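PDB 4L5R: interferon-activable protein 202 from Mus musculus, which binds double-stranded DNA without sequence specificity through its first HIN-200 domain and restrains activation of the AIM2 inflammasome, probably by sequestering cytoplasmic DNA. Local coordinates for residues K135-D138 / K139-T142. Residues are numbered along the deposited sequence; the frame is centred on the assembly and turned at random.
Sequences KVND and KSIT. With nucleotides of chain C.
Across the turn the Asn-137 side-chain amide meets Ser-140, ND2 donating to OG of Ser-140 at 3.1 Å with the hydroxyl tilted 26° out of the amide plane, while the backbone N of Asn-137 donates to Ser-140 O at 2.7 Å. The serine's chi1 of 62° sets OG between its backbone N and carbonyl carbon, and from there Ser-140 OG donates to DT8 OP2 of chain C at 2.5 Å. OP1 of the same DT8 of chain C accepts Lys-139 N at 2.8 Å. With an alanine at Asn-137, Ser-140 OG would lose its amide donor and is likely to be freer to turn from the phosphate. Here strands 124-136 and 141-146 form a beta hairpin of the second OB-type barrel of the HIN domain, closed by the two backbone bonds of the hydrogen-bonded pair Lys-135 and Thr-142. On that pair's face, Lys-135 NZ (2.9 Å) and Thr-142 OG1 (2.5 Å) converge on OP1 of DG7 of chain C. Against this tight phosphate side, the Val-136/Ile-141 face is looser: CG1 of exposed Val-136 comes no nearer than 4.4 Å to CG1 of buried Ile-141. At the tip, the bent chain of Lys-139 brings NZ only to a weak bond, 3.3 Å, with OP1 of DT9 of chain C.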
loop_
_atom_site.group_PDB
_atom_site.type_symbol
_atom_site.label_atom_id
_atom_site.label_comp_id
_atom_site.label_asym_id
_atom_site.label_seq_id
_atom_site.Cartn_x
_atom_site.Cartn_y
_atom_site.Cartn_z
ATOM N N LYS A 135 3.517 8.163 -20.273
ATOM C CA LYS A 135 4.700 8.201 -21.127
ATOM C C LYS A 135 5.721 7.195 -20.655
ATOM O O LYS A 135 6.147 7.236 -19.504
ATOM C CB LYS A 135 5.324 9.598 -21.152
ATOM C CG LYS A 135 6.730 9.608 -21.739
ATOM C CD LYS A 135 6.975 10.778 -22.682
ATOM C CE LYS A 135 7.401 12.035 -21.935
ATOM N NZ LYS A 135 6.288 12.634 -21.140
ATOM N N VAL A 136 6.116 6.291 -21.545
ATOM C CA VAL A 136 7.160 5.334 -21.214
ATOM C C VAL A 136 8.496 5.906 -21.659
ATOM O O VAL A 136 8.677 6.246 -22.828
ATOM C CB VAL A 136 6.910 3.988 -21.891
ATOM C CG1 VAL A 136 7.974 2.970 -21.473
ATOM C CG2 VAL A 136 5.511 3.491 -21.549
ATOM N N ASN A 137 9.414 6.047 -20.712
ATOM C CA ASN A 137 10.749 6.550 -21.010
ATOM C C ASN A 137 11.794 5.456 -20.847
ATOM O O ASN A 137 11.482 4.352 -20.382
ATOM C CB ASN A 137 11.090 7.726 -20.094
ATOM C CG ASN A 137 10.017 8.787 -20.099
ATOM O OD1 ASN A 137 9.770 9.446 -21.120
ATOM N ND2 ASN A 137 9.357 8.957 -18.957
ATOM N N ASP A 138 13.035 5.765 -21.215
ATOM C CA ASP A 138 14.153 4.851 -20.976
ATOM C C ASP A 138 14.252 4.416 -19.519
ATOM O O ASP A 138 14.367 3.222 -19.222
ATOM C CB ASP A 138 15.475 5.512 -21.357
ATOM C CG ASP A 138 15.768 5.425 -22.839
ATOM O OD1 ASP A 138 14.889 4.954 -23.592
ATOM O OD2 ASP A 138 16.876 5.835 -23.248
ATOM N N LYS A 139 14.222 5.389 -18.608
ATOM C CA LYS A 139 14.530 5.107 -17.205
ATOM C C LYS A 139 13.330 5.274 -16.271
ATOM O O LYS A 139 13.431 5.042 -15.061
ATOM C CB LYS A 139 15.698 5.983 -16.730
ATOM C CG LYS A 139 16.981 5.817 -17.563
ATOM C CD LYS A 139 17.379 4.346 -17.672
ATOM C CE LYS A 139 18.680 4.160 -18.455
ATOM N NZ LYS A 139 19.866 4.585 -17.661
ATOM N N SER A 140 12.187 5.649 -16.831
ATOM C CA SER A 140 11.000 5.866 -16.018
ATOM C C SER A 140 9.728 5.693 -16.823
ATOM O O SER A 140 9.760 5.603 -18.061
ATOM C CB SER A 140 11.021 7.280 -15.436
ATOM O OG SER A 140 11.001 8.248 -16.466
ATOM N N ILE A 141 8.607 5.637 -16.109
ATOM C CA ILE A 141 7.314 5.749 -16.727
ATOM C C ILE A 141 6.651 6.867 -15.952
ATOM O O ILE A 141 6.664 6.859 -14.721
ATOM C CB ILE A 141 6.490 4.483 -16.567
ATOM C CG1 ILE A 141 7.246 3.281 -17.126
ATOM C CG2 ILE A 141 5.151 4.637 -17.267
ATOM C CD1 ILE A 141 6.467 1.993 -17.011
ATOM N N THR A 142 6.120 7.855 -16.654
ATOM C CA THR A 142 5.423 8.938 -15.958
ATOM C C THR A 142 3.969 8.994 -16.384
ATOM O O THR A 142 3.609 8.538 -17.468
ATOM C CB THR A 142 6.083 10.287 -16.200
ATOM O OG1 THR A 142 6.099 10.554 -17.604
ATOM C CG2 THR A 142 7.508 10.277 -15.656
ATOM P P DG C 7 8.581 13.263 -18.108
ATOM O OP1 DG C 7 7.731 12.172 -18.629
ATOM O OP2 DG C 7 8.433 13.709 -16.695
ATOM O "O5'" DG C 7 10.093 12.850 -18.376
ATOM C "C5'" DG C 7 10.525 12.587 -19.731
ATOM C "C4'" DG C 7 11.992 12.214 -19.743
ATOM O "O4'" DG C 7 12.783 13.411 -19.564
ATOM C "C3'" DG C 7 12.451 11.237 -18.654
ATOM O "O3'" DG C 7 13.373 10.328 -19.259
ATOM C "C2'" DG C 7 13.102 12.131 -17.598
ATOM C "C1'" DG C 7 13.654 13.261 -18.453
ATOM N N9 DG C 7 13.672 14.588 -17.849
ATOM C C8 DG C 7 12.631 15.229 -17.218
ATOM N N7 DG C 7 12.943 16.427 -16.810
ATOM C C5 DG C 7 14.261 16.596 -17.206
ATOM C C6 DG C 7 15.134 17.698 -17.043
ATOM O O6 DG C 7 14.899 18.790 -16.493
ATOM N N1 DG C 7 16.389 17.435 -17.595
ATOM C C2 DG C 7 16.738 16.258 -18.224
ATOM N N2 DG C 7 17.977 16.154 -18.710
ATOM N N3 DG C 7 15.929 15.227 -18.384
ATOM C C4 DG C 7 14.717 15.469 -17.850
ATOM P P DT C 8 14.110 9.204 -18.383
ATOM O OP1 DT C 8 14.409 8.059 -19.271
ATOM O OP2 DT C 8 13.317 8.977 -17.141
ATOM O "O5'" DT C 8 15.489 9.891 -17.982
ATOM C "C5'" DT C 8 16.434 10.197 -18.989
ATOM C "C4'" DT C 8 17.704 10.707 -18.341
ATOM O "O4'" DT C 8 17.462 12.029 -17.814
ATOM C "C3'" DT C 8 18.234 9.861 -17.184
ATOM O "O3'" DT C 8 19.538 9.426 -17.546
ATOM C "C2'" DT C 8 18.233 10.787 -15.963
ATOM C "C1'" DT C 8 18.176 12.171 -16.602
ATOM N N1 DT C 8 17.449 13.237 -15.866
ATOM C C2 DT C 8 18.111 14.421 -15.651
ATOM O O2 DT C 8 19.256 14.606 -16.006
ATOM N N3 DT C 8 17.384 15.376 -14.993
ATOM C C4 DT C 8 16.082 15.275 -14.549
ATOM O O4 DT C 8 15.526 16.205 -13.969
ATOM C C5 DT C 8 15.441 14.007 -14.815
ATOM C C7 DT C 8 14.024 13.777 -14.374
ATOM C C6 DT C 8 16.142 13.059 -15.459
ATOM P P DT C 9 20.350 8.406 -16.606
ATOM O OP1 DT C 9 21.223 7.588 -17.474
ATOM O OP2 DT C 9 19.387 7.744 -15.694
ATOM O "O5'" DT C 9 21.264 9.368 -15.725
ATOM C "C5'" DT C 9 22.028 10.358 -16.385
ATOM C "C4'" DT C 9 22.560 11.362 -15.383
ATOM O "O4'" DT C 9 21.507 12.254 -14.959
ATOM C "C3'" DT C 9 23.141 10.751 -14.116
ATOM O "O3'" DT C 9 24.551 10.917 -14.197
ATOM C "C2'" DT C 9 22.492 11.522 -12.959
ATOM C "C1'" DT C 9 21.803 12.694 -13.655
ATOM N N1 DT C 9 20.505 13.144 -13.066
ATOM C C2 DT C 9 20.382 14.459 -12.685
ATOM O O2 DT C 9 21.283 15.268 -12.795
ATOM N N3 DT C 9 19.160 14.789 -12.167
ATOM C C4 DT C 9 18.068 13.966 -11.998
ATOM O O4 DT C 9 17.016 14.374 -11.521
ATOM C C5 DT C 9 18.259 12.599 -12.416
ATOM C C7 DT C 9 17.143 11.606 -12.279
ATOM C C6 DT C 9 19.452 12.260 -12.930
#